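Local coordinates for tannase (Lactobacillus plantarum, PDB 3WA7), which catalyses the hydrolysis of galloyl ester bonds in tannins, releasing gallic acid, as an esterase of the alpha/beta-hydrolase fold, at residues 131-136 and 169-174; 299-304 and 328-333; 349-354 and 378-383. All blocks are in the same frame, centred on the assembly; numbering follows the deposited sequence.

Contact 1 of 3, residues 131-136 and 169-174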
loop_
_atom_site.group_PDB
_atom_site.type_symbol
_atom_site.label_atom_id
_atom_site.label_comp_id
_atom_site.label_asym_id
_atom_site.label_seq_id
_atom_site.Cartn_x
_atom_site.Cartn_y
_atom_site.Cartn_z
ATOM N N ALA A 131 9.019 7.501 -9.645
ATOM C CA ALA A 131 8.159 8.684 -9.658
ATOM C C ALA A 131 7.110 8.730 -8.552
ATOM O O ALA A 131 6.935 9.763 -7.905
ATOM C CB ALA A 131 7.475 8.818 -11.019
ATOM N N PHE A 132 6.418 7.617 -8.326
ATOM C CA PHE A 132 5.373 7.590 -7.308
ATOM C C PHE A 132 5.845 7.981 -5.910
ATOM O O PHE A 132 5.182 8.771 -5.224
ATOM C CB PHE A 132 4.677 6.214 -7.288
ATOM C CG PHE A 132 5.477 5.118 -6.633
ATOM C CD1 PHE A 132 5.174 4.696 -5.341
ATOM C CD2 PHE A 132 6.514 4.488 -7.316
ATOM C CE1 PHE A 132 5.885 3.659 -4.736
ATOM C CE2 PHE A 132 7.236 3.449 -6.724
ATOM C CZ PHE A 132 6.922 3.032 -5.431
ATOM N N ILE A 133 6.990 7.451 -5.490
ATOM C CA ILE A 133 7.509 7.757 -4.164
ATOM C C ILE A 133 8.198 9.119 -4.126
ATOM O O ILE A 133 8.222 9.778 -3.090
ATOM C CB ILE A 133 8.460 6.636 -3.664
ATOM C CG1 ILE A 133 8.916 6.932 -2.234
ATOM C CG2 ILE A 133 9.644 6.489 -4.602
ATOM C CD1 ILE A 133 7.790 6.942 -1.212
ATOM N N VAL A 134 8.750 9.554 -5.258
ATOM C CA VAL A 134 9.376 10.870 -5.310
ATOM C C VAL A 134 8.270 11.906 -5.094
ATOM O O VAL A 134 8.451 12.873 -4.348
ATOM C CB VAL A 134 10.072 11.116 -6.672
ATOM C CG1 VAL A 134 10.435 12.592 -6.826
ATOM C CG2 VAL A 134 11.338 10.275 -6.757
ATOM N N ASP A 135 7.118 11.693 -5.728
ATOM C CA ASP A 135 5.999 12.623 -5.573
ATOM C C ASP A 135 5.443 12.610 -4.153
ATOM O O ASP A 135 5.110 13.658 -3.607
ATOM C CB ASP A 135 4.870 12.305 -6.557
ATOM C CG ASP A 135 5.151 12.819 -7.958
ATOM O OD1 ASP A 135 6.098 13.619 -8.130
ATOM O OD2 ASP A 135 4.416 12.431 -8.888
HETATM N N MSE A 136 5.333 11.426 -3.557
HETATM C CA MSE A 136 4.823 11.336 -2.192
HETATM C C MSE A 136 5.758 12.108 -1.261
HETATM O O MSE A 136 5.310 12.837 -0.375
HETATM C CB MSE A 136 4.733 9.872 -1.750
HETATM C CG MSE A 136 3.993 9.664 -0.433
HETATM SE SE MSE A 136 2.110 10.120 -0.547
HETATM C CE MSE A 136 2.140 11.815 0.390
ATOM N N SER A 169 2.538 4.229 0.842
ATOM C CA SER A 169 2.486 4.683 2.225
ATOM C C SER A 169 3.603 4.022 3.031
ATOM O O SER A 169 4.332 4.689 3.769
ATOM C CB SER A 169 1.126 4.332 2.838
ATOM O OG SER A 169 1.076 4.683 4.209
ATOM N N ALA A 170 3.742 2.707 2.881
ATOM C CA ALA A 170 4.775 1.976 3.603
ATOM C C ALA A 170 6.170 2.472 3.231
ATOM O O ALA A 170 7.024 2.655 4.097
ATOM C CB ALA A 170 4.664 0.476 3.312
ATOM N N LEU A 171 6.402 2.690 1.941
ATOM C CA LEU A 171 7.712 3.151 1.491
ATOM C C LEU A 171 8.040 4.543 2.030
ATOM O O LEU A 171 9.191 4.821 2.372
ATOM C CB LEU A 171 7.782 3.149 -0.037
ATOM C CG LEU A 171 9.146 3.477 -0.649
ATOM C CD1 LEU A 171 10.226 2.521 -0.129
ATOM C CD2 LEU A 171 9.027 3.375 -2.156
ATOM N N ALA A 172 7.038 5.415 2.106
ATOM C CA ALA A 172 7.250 6.761 2.631
ATOM C C ALA A 172 7.702 6.669 4.086
ATOM O O ALA A 172 8.607 7.383 4.515
ATOM C CB ALA A 172 5.963 7.584 2.533
ATOM N N GLY A 173 7.071 5.781 4.846
ATOM C CA GLY A 173 7.440 5.627 6.242
ATOM C C GLY A 173 8.796 4.973 6.434
ATOM O O GLY A 173 9.536 5.308 7.359
ATOM N N ALA A 174 9.139 4.048 5.544
ATOM C CA ALA A 174 10.403 3.334 5.647
ATOM C C ALA A 174 11.640 4.089 5.164
ATOM O O ALA A 174 12.733 3.886 5.699
ATOM C CB ALA A 174 10.298 2.003 4.895
#

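Contact 2 of 3, residues 299-304 and 328-333. With SO4 (sulfate ion), chain B.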
loop_
_atom_site.group_PDB
_atom_site.type_symbol
_atom_site.label_atom_id
_atom_site.label_comp_id
_atom_site.label_asym_id
_atom_site.label_seq_id
_atom_site.Cartn_x
_atom_site.Cartn_y
_atom_site.Cartn_z
ATOM N N LEU A 299 -2.369 -17.415 11.564
ATOM C CA LEU A 299 -2.932 -16.092 11.353
ATOM C C LEU A 299 -4.328 -16.237 10.749
ATOM O O LEU A 299 -5.236 -15.472 11.068
ATOM C CB LEU A 299 -2.027 -15.283 10.426
ATOM C CG LEU A 299 -2.302 -13.786 10.305
ATOM C CD1 LEU A 299 -2.358 -13.133 11.685
ATOM C CD2 LEU A 299 -1.197 -13.167 9.471
ATOM N N LEU A 300 -4.501 -17.227 9.880
ATOM C CA LEU A 300 -5.806 -17.458 9.272
ATOM C C LEU A 300 -6.770 -18.054 10.299
ATOM O O LEU A 300 -7.974 -17.798 10.256
ATOM C CB LEU A 300 -5.663 -18.370 8.047
ATOM C CG LEU A 300 -5.154 -17.599 6.822
ATOM C CD1 LEU A 300 -4.581 -18.550 5.779
ATOM C CD2 LEU A 300 -6.297 -16.781 6.240
ATOM N N ILE A 301 -6.244 -18.847 11.226
ATOM C CA ILE A 301 -7.088 -19.427 12.265
ATOM C C ILE A 301 -7.563 -18.281 13.155
ATOM O O ILE A 301 -8.730 -18.220 13.539
ATOM C CB ILE A 301 -6.314 -20.466 13.110
ATOM C CG1 ILE A 301 -6.097 -21.737 12.281
ATOM C CG2 ILE A 301 -7.091 -20.791 14.395
ATOM C CD1 ILE A 301 -5.258 -22.798 12.968
ATOM N N SER A 302 -6.652 -17.366 13.465
ATOM C CA SER A 302 -6.987 -16.220 14.301
ATOM C C SER A 302 -8.016 -15.331 13.602
ATOM O O SER A 302 -8.920 -14.790 14.245
ATOM C CB SER A 302 -5.725 -15.414 14.617
ATOM O OG SER A 302 -6.031 -14.301 15.438
ATOM N N SER A 303 -7.873 -15.189 12.286
ATOM C CA SER A 303 -8.796 -14.380 11.494
ATOM C C SER A 303 -10.202 -14.965 11.569
ATOM O O SER A 303 -11.178 -14.240 11.778
ATOM C CB SER A 303 -8.346 -14.333 10.032
ATOM O OG SER A 303 -9.294 -13.638 9.235
ATOM N N ALA A 304 -10.291 -16.280 11.395
ATOM C CA ALA A 304 -11.567 -16.983 11.453
ATOM C C ALA A 304 -12.161 -16.889 12.853
ATOM O O ALA A 304 -13.367 -16.692 13.013
ATOM C CB ALA A 304 -11.374 -18.447 11.074
ATOM N N THR A 328 -10.001 -24.650 16.081
ATOM C CA THR A 328 -8.835 -25.384 16.560
ATOM C C THR A 328 -7.779 -25.829 15.559
ATOM O O THR A 328 -6.683 -26.222 15.956
ATOM C CB THR A 328 -9.280 -26.618 17.356
ATOM O OG1 THR A 328 -10.078 -27.465 16.520
ATOM C CG2 THR A 328 -10.100 -26.192 18.563
ATOM N N ASP A 329 -8.090 -25.788 14.271
ATOM C CA ASP A 329 -7.102 -26.198 13.286
ATOM C C ASP A 329 -7.496 -25.735 11.897
ATOM O O ASP A 329 -8.614 -25.270 11.673
ATOM C CB ASP A 329 -6.941 -27.720 13.290
ATOM C CG ASP A 329 -5.526 -28.158 12.940
ATOM O OD1 ASP A 329 -4.817 -27.405 12.239
ATOM O OD2 ASP A 329 -5.126 -29.263 13.363
ATOM N N LEU A 330 -6.565 -25.874 10.963
ATOM C CA LEU A 330 -6.800 -25.464 9.591
ATOM C C LEU A 330 -5.936 -26.225 8.603
ATOM O O LEU A 330 -4.730 -26.386 8.809
ATOM C CB LEU A 330 -6.519 -23.966 9.426
ATOM C CG LEU A 330 -6.404 -23.465 7.977
ATOM C CD1 LEU A 330 -7.740 -23.614 7.267
ATOM C CD2 LEU A 330 -5.951 -22.012 7.965
ATOM N N ASP A 331 -6.572 -26.708 7.542
ATOM C CA ASP A 331 -5.874 -27.386 6.461
ATOM C C ASP A 331 -5.642 -26.202 5.521
ATOM O O ASP A 331 -6.527 -25.836 4.746
ATOM C CB ASP A 331 -6.794 -28.418 5.790
ATOM C CG ASP A 331 -6.124 -29.127 4.622
ATOM O OD1 ASP A 331 -5.233 -28.526 3.985
ATOM O OD2 ASP A 331 -6.502 -30.284 4.331
ATOM N N LEU A 332 -4.465 -25.585 5.611
ATOM C CA LEU A 332 -4.155 -24.414 4.795
ATOM C C LEU A 332 -4.286 -24.655 3.298
ATOM O O LEU A 332 -4.814 -23.811 2.576
ATOM C CB LEU A 332 -2.744 -23.902 5.119
ATOM C CG LEU A 332 -2.269 -22.656 4.365
ATOM C CD1 LEU A 332 -3.257 -21.517 4.560
ATOM C CD2 LEU A 332 -0.884 -22.252 4.872
ATOM N N SER A 333 -3.808 -25.802 2.829
ATOM C CA SER A 333 -3.893 -26.120 1.410
ATOM C C SER A 333 -5.348 -26.154 0.963
ATOM O O SER A 333 -5.684 -25.673 -0.122
ATOM C CB SER A 333 -3.228 -27.468 1.124
ATOM O OG SER A 333 -1.843 -27.413 1.421
HETATM S S SO4 B . -1.293 -27.574 5.803
HETATM O O1 SO4 B . -2.189 -26.923 6.777
HETATM O O2 SO4 B . -1.642 -27.167 4.433
HETATM O O3 SO4 B . 0.103 -27.198 6.089
HETATM O O4 SO4 B . -1.433 -29.040 5.921
#

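Contact 3 of 3, residues 349-354 and 378-383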
loop_
_atom_site.group_PDB
_atom_site.type_symbol
_atom_site.label_atom_id
_atom_site.label_comp_id
_atom_site.label_asym_id
_atom_site.label_seq_id
_atom_site.Cartn_x
_atom_site.Cartn_y
_atom_site.Cartn_z
ATOM N N ASP A 349 6.180 -10.604 -12.278
ATOM C CA ASP A 349 7.117 -10.370 -13.366
ATOM C C ASP A 349 6.768 -11.291 -14.532
ATOM O O ASP A 349 7.361 -12.359 -14.697
ATOM C CB ASP A 349 8.557 -10.615 -12.908
ATOM C CG ASP A 349 9.576 -10.033 -13.873
ATOM O OD1 ASP A 349 9.187 -9.698 -15.011
ATOM O OD2 ASP A 349 10.759 -9.911 -13.500
ATOM N N GLN A 350 5.786 -10.877 -15.330
ATOM C CA GLN A 350 5.359 -11.673 -16.476
ATOM C C GLN A 350 6.473 -11.811 -17.505
ATOM O O GLN A 350 7.216 -10.864 -17.760
ATOM C CB GLN A 350 4.113 -11.054 -17.108
ATOM C CG GLN A 350 2.811 -11.510 -16.480
ATOM C CD GLN A 350 2.393 -12.880 -16.975
ATOM O OE1 GLN A 350 2.128 -13.065 -18.163
ATOM N NE2 GLN A 350 2.337 -13.850 -16.068
ATOM N N LEU A 351 6.588 -12.999 -18.094
ATOM C CA LEU A 351 7.638 -13.247 -19.070
ATOM C C LEU A 351 7.514 -12.372 -20.308
ATOM O O LEU A 351 8.514 -12.098 -20.978
ATOM C CB LEU A 351 7.647 -14.724 -19.476
ATOM C CG LEU A 351 7.790 -15.723 -18.325
ATOM C CD1 LEU A 351 7.958 -17.127 -18.899
ATOM C CD2 LEU A 351 8.984 -15.360 -17.453
ATOM N N ASP A 352 6.295 -11.934 -20.610
ATOM C CA ASP A 352 6.070 -11.086 -21.775
ATOM C C ASP A 352 5.966 -9.599 -21.436
ATOM O O ASP A 352 5.575 -8.797 -22.284
ATOM C CB ASP A 352 4.814 -11.530 -22.539
ATOM C CG ASP A 352 3.562 -11.516 -21.681
ATOM O OD1 ASP A 352 3.598 -10.972 -20.557
ATOM O OD2 ASP A 352 2.527 -12.046 -22.143
ATOM N N LEU A 353 6.311 -9.243 -20.199
ATOM C CA LEU A 353 6.294 -7.848 -19.738
ATOM C C LEU A 353 4.928 -7.162 -19.715
ATOM O O LEU A 353 4.856 -5.931 -19.775
ATOM C CB LEU A 353 7.238 -7.004 -20.606
ATOM C CG LEU A 353 8.737 -7.312 -20.611
ATOM C CD1 LEU A 353 9.429 -6.433 -21.643
ATOM C CD2 LEU A 353 9.321 -7.070 -19.233
ATOM N N THR A 354 3.857 -7.939 -19.595
ATOM C CA THR A 354 2.505 -7.382 -19.611
ATOM C C THR A 354 1.843 -7.004 -18.283
ATOM O O THR A 354 0.709 -6.530 -18.281
ATOM C CB THR A 354 1.541 -8.336 -20.348
ATOM O OG1 THR A 354 1.588 -9.630 -19.734
ATOM C CG2 THR A 354 1.931 -8.460 -21.814
ATOM N N ARG A 378 14.074 -16.117 -18.638
ATOM C CA ARG A 378 13.033 -16.803 -19.398
ATOM C C ARG A 378 12.091 -15.875 -20.152
ATOM O O ARG A 378 10.989 -16.276 -20.527
ATOM C CB ARG A 378 12.224 -17.694 -18.457
ATOM C CG ARG A 378 13.067 -18.758 -17.788
ATOM C CD ARG A 378 12.301 -19.491 -16.707
ATOM N NE ARG A 378 13.107 -20.556 -16.118
ATOM C CZ ARG A 378 14.275 -20.368 -15.511
ATOM N NH1 ARG A 378 14.785 -19.147 -15.406
ATOM N NH2 ARG A 378 14.937 -21.402 -15.011
ATOM N N SER A 379 12.529 -14.643 -20.384
ATOM C CA SER A 379 11.707 -13.668 -21.089
ATOM C C SER A 379 11.281 -14.171 -22.464
ATOM O O SER A 379 12.092 -14.708 -23.222
ATOM C CB SER A 379 12.467 -12.350 -21.238
ATOM O OG SER A 379 11.646 -11.364 -21.837
ATOM N N THR A 380 10.004 -13.994 -22.782
ATOM C CA THR A 380 9.473 -14.429 -24.069
ATOM C C THR A 380 9.488 -13.293 -25.085
ATOM O O THR A 380 9.015 -13.448 -26.208
ATOM C CB THR A 380 8.035 -14.957 -23.926
ATOM O OG1 THR A 380 7.207 -13.941 -23.345
ATOM C CG2 THR A 380 8.012 -16.196 -23.047
ATOM N N VAL A 381 10.032 -12.149 -24.677
ATOM C CA VAL A 381 10.132 -10.976 -25.545
ATOM C C VAL A 381 11.460 -10.274 -25.284
ATOM O O VAL A 381 12.094 -10.506 -24.255
ATOM C CB VAL A 381 8.987 -9.967 -25.277
ATOM C CG1 VAL A 381 7.638 -10.636 -25.494
ATOM C CG2 VAL A 381 9.090 -9.420 -23.854
ATOM N N THR A 382 11.889 -9.429 -26.217
ATOM C CA THR A 382 13.135 -8.690 -26.036
ATOM C C THR A 382 12.926 -7.833 -24.794
ATOM O O THR A 382 11.938 -7.103 -24.706
ATOM C CB THR A 382 13.430 -7.777 -27.244
ATOM O OG1 THR A 382 13.545 -8.576 -28.426
ATOM C CG2 THR A 382 14.728 -7.014 -27.031
ATOM N N ALA A 383 13.842 -7.916 -23.834
ATOM C CA ALA A 383 13.674 -7.153 -22.604
ATOM C C ALA A 383 14.948 -6.844 -21.829
ATOM O O ALA A 383 15.984 -7.487 -22.009
ATOM C CB ALA A 383 12.695 -7.883 -21.695
#

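Contact 1 of 3, residues 131-136 and 169-174
Ile133 and Leu171 meet with their side chains crossed at about a right angle. Leu171 does the touching with CD2, which comes up against Ile133 CG1 at 3.6 Å and lies just as near its CB. Ile133 sends CG1 away from its own backbone N (chi1 -176°), and this carries CD1 across to the other backbone. Ile133 CD1 stops 3.7 Å from Ala172 N. Leu171 also crosses Phe132 at about a right angle, with Leu171 CD2 3.9 Å from Phe132 CZ at an oblique approach to the ring. One face of that ring is backed by CB of Ile133, its neighbour in the helix.

The two segments belong to helices 131-145 and 164-174 of the alpha/beta-hydrolase fold. Their local axes pass 9.9 Å apart and cross at -61°. The touching residues are all buried, and no hydrogen bond joins the two segments. Helix 164-174 starts within the probable nucleophile elbow, a Gly-x-Ser-x-Gly pattern with Ser163 at its centre. The Phe132 side chain lies near that elbow without touching it, and its ring makes an edge-to-face pair with Tyr78.

One turn on from Ile133, selenomethionine Met136 lays CG against Ala172 CB at 4.1 Å.

Contact 2 of 3, residues 299-304 and 328-333
A beta hairpin and the helix that follows it pack here against helix 291-309, beside the N-terminal end of helix 332-339, where a sulfate is bound. Strands 320-323 and 326-330 form the hairpin. Thr328 and Asp329 both face Val321, which makes a classic beta bulge. Strand 328-330 and helix 299-304 run at 121° to each other, with axes 8.4 Å apart.

The contact between the segments is apolar. Ile301 and Leu330 slide past each other in opposite directions, and Ile301 CG1 rests 3.6 Å from Leu330 CB. The Ile301 chain leaves opposite its own carbonyl carbon (chi1 -73°) and stays extended, which brings CD1 over the backbone of Asp329. Leu300 meets two leucines. Its CB touches CD2 of Leu330, while its CD1 reaches CD1 of Leu332 at 3.5 Å, closer than usual for two methyl groups. These two side chains cross at about a right angle. Tyr335 on helix 332-339 also touches both Leu300 and Leu330.

Asp331 is the N-cap of helix 332-339, and its OD1 accepts from Ala334 N. The sulfate, probably from the crystallisation liquor, sits at the same helix end and is also bound by Arg293 and Arg297 of helix 291-309. The helix dipole and the two arginines probably both favour the anion. Leu332 N donates to sulfate O1 at 2.9 Å. Sulfate O2 takes two bonds from Ser333, one from N and one from OG, each 3.0 Å long.

Contact 3 of 3, residues 349-354 and 378-383
Leu351 O receives the backbone N-H of Thr380, with Thr380 N 3.0 Å from Leu351 O and an N-H...O angle of 160°. The donor stands above the carbonyl plane, 51° out of it. Ser379 CA adds a CA-H...O contact to the same oxygen. Thr380 OG1 also lies 3.3 Å from Leu351 O, a weak bond at most.

The accepting carbonyl belongs to a type I beta turn from Gln350 to Leu353, and Asp352 begins an Asx turn within the same loop. Thr354 OG1 donates to Asp352 OD1 at 2.6 Å, and Thr354 N reaches the same oxygen from the same face of the carboxylate. A leucine in place of Asp352 would probably leave Thr354 N and OG1 without this acceptor and undo the Asx turn, so that Thr354 could shift.

Side-chain packing extends the joint in both directions. Leu351 and Arg378 lie side by side and point the same way, and the Leu351 CD1 methyl rests against a backbone carbonyl, 3.5 Å from Arg378 O. At the other end, Leu353 CD1 touches two side chains, 3.6 Å from Ala383 CB and 3.7 Å from Val381 CG2. Leu353 CG lies opposite its carbonyl carbon (chi1 -63°), and this directs CD1 to them.

The contact joins two surface loops, one leading into helix 356-360 and the other coming from helix 373-377. His370 links the two loops, bonding Asp349 OD1 through ND1 and Ser379 OG through NE2. Ser379 OG in turn donates to Val381 O at 2.6 Å.

Overall arrangement
From the N terminus, contact 1 comes first. It closes a loop that includes strand 157-160 of the central sheet and packs two helices of the alpha/beta-hydrolase core. Contact 2 follows and closes the chain from helix 291-309 through hairpin 320-330 to the start of helix 332-339. Contact 3 is last and closes a 23-residue stretch that holds helices 356-360 and 373-377, at the surface. The three are in series, so none nests within or crosses another. The centre of contact 1 lies about 10 Å from the centre of the chain, and those of contacts 2 and 3 about 25 Å. Centres of contacts 2 and 3 are about 36 Å apart, and no two contacts touch.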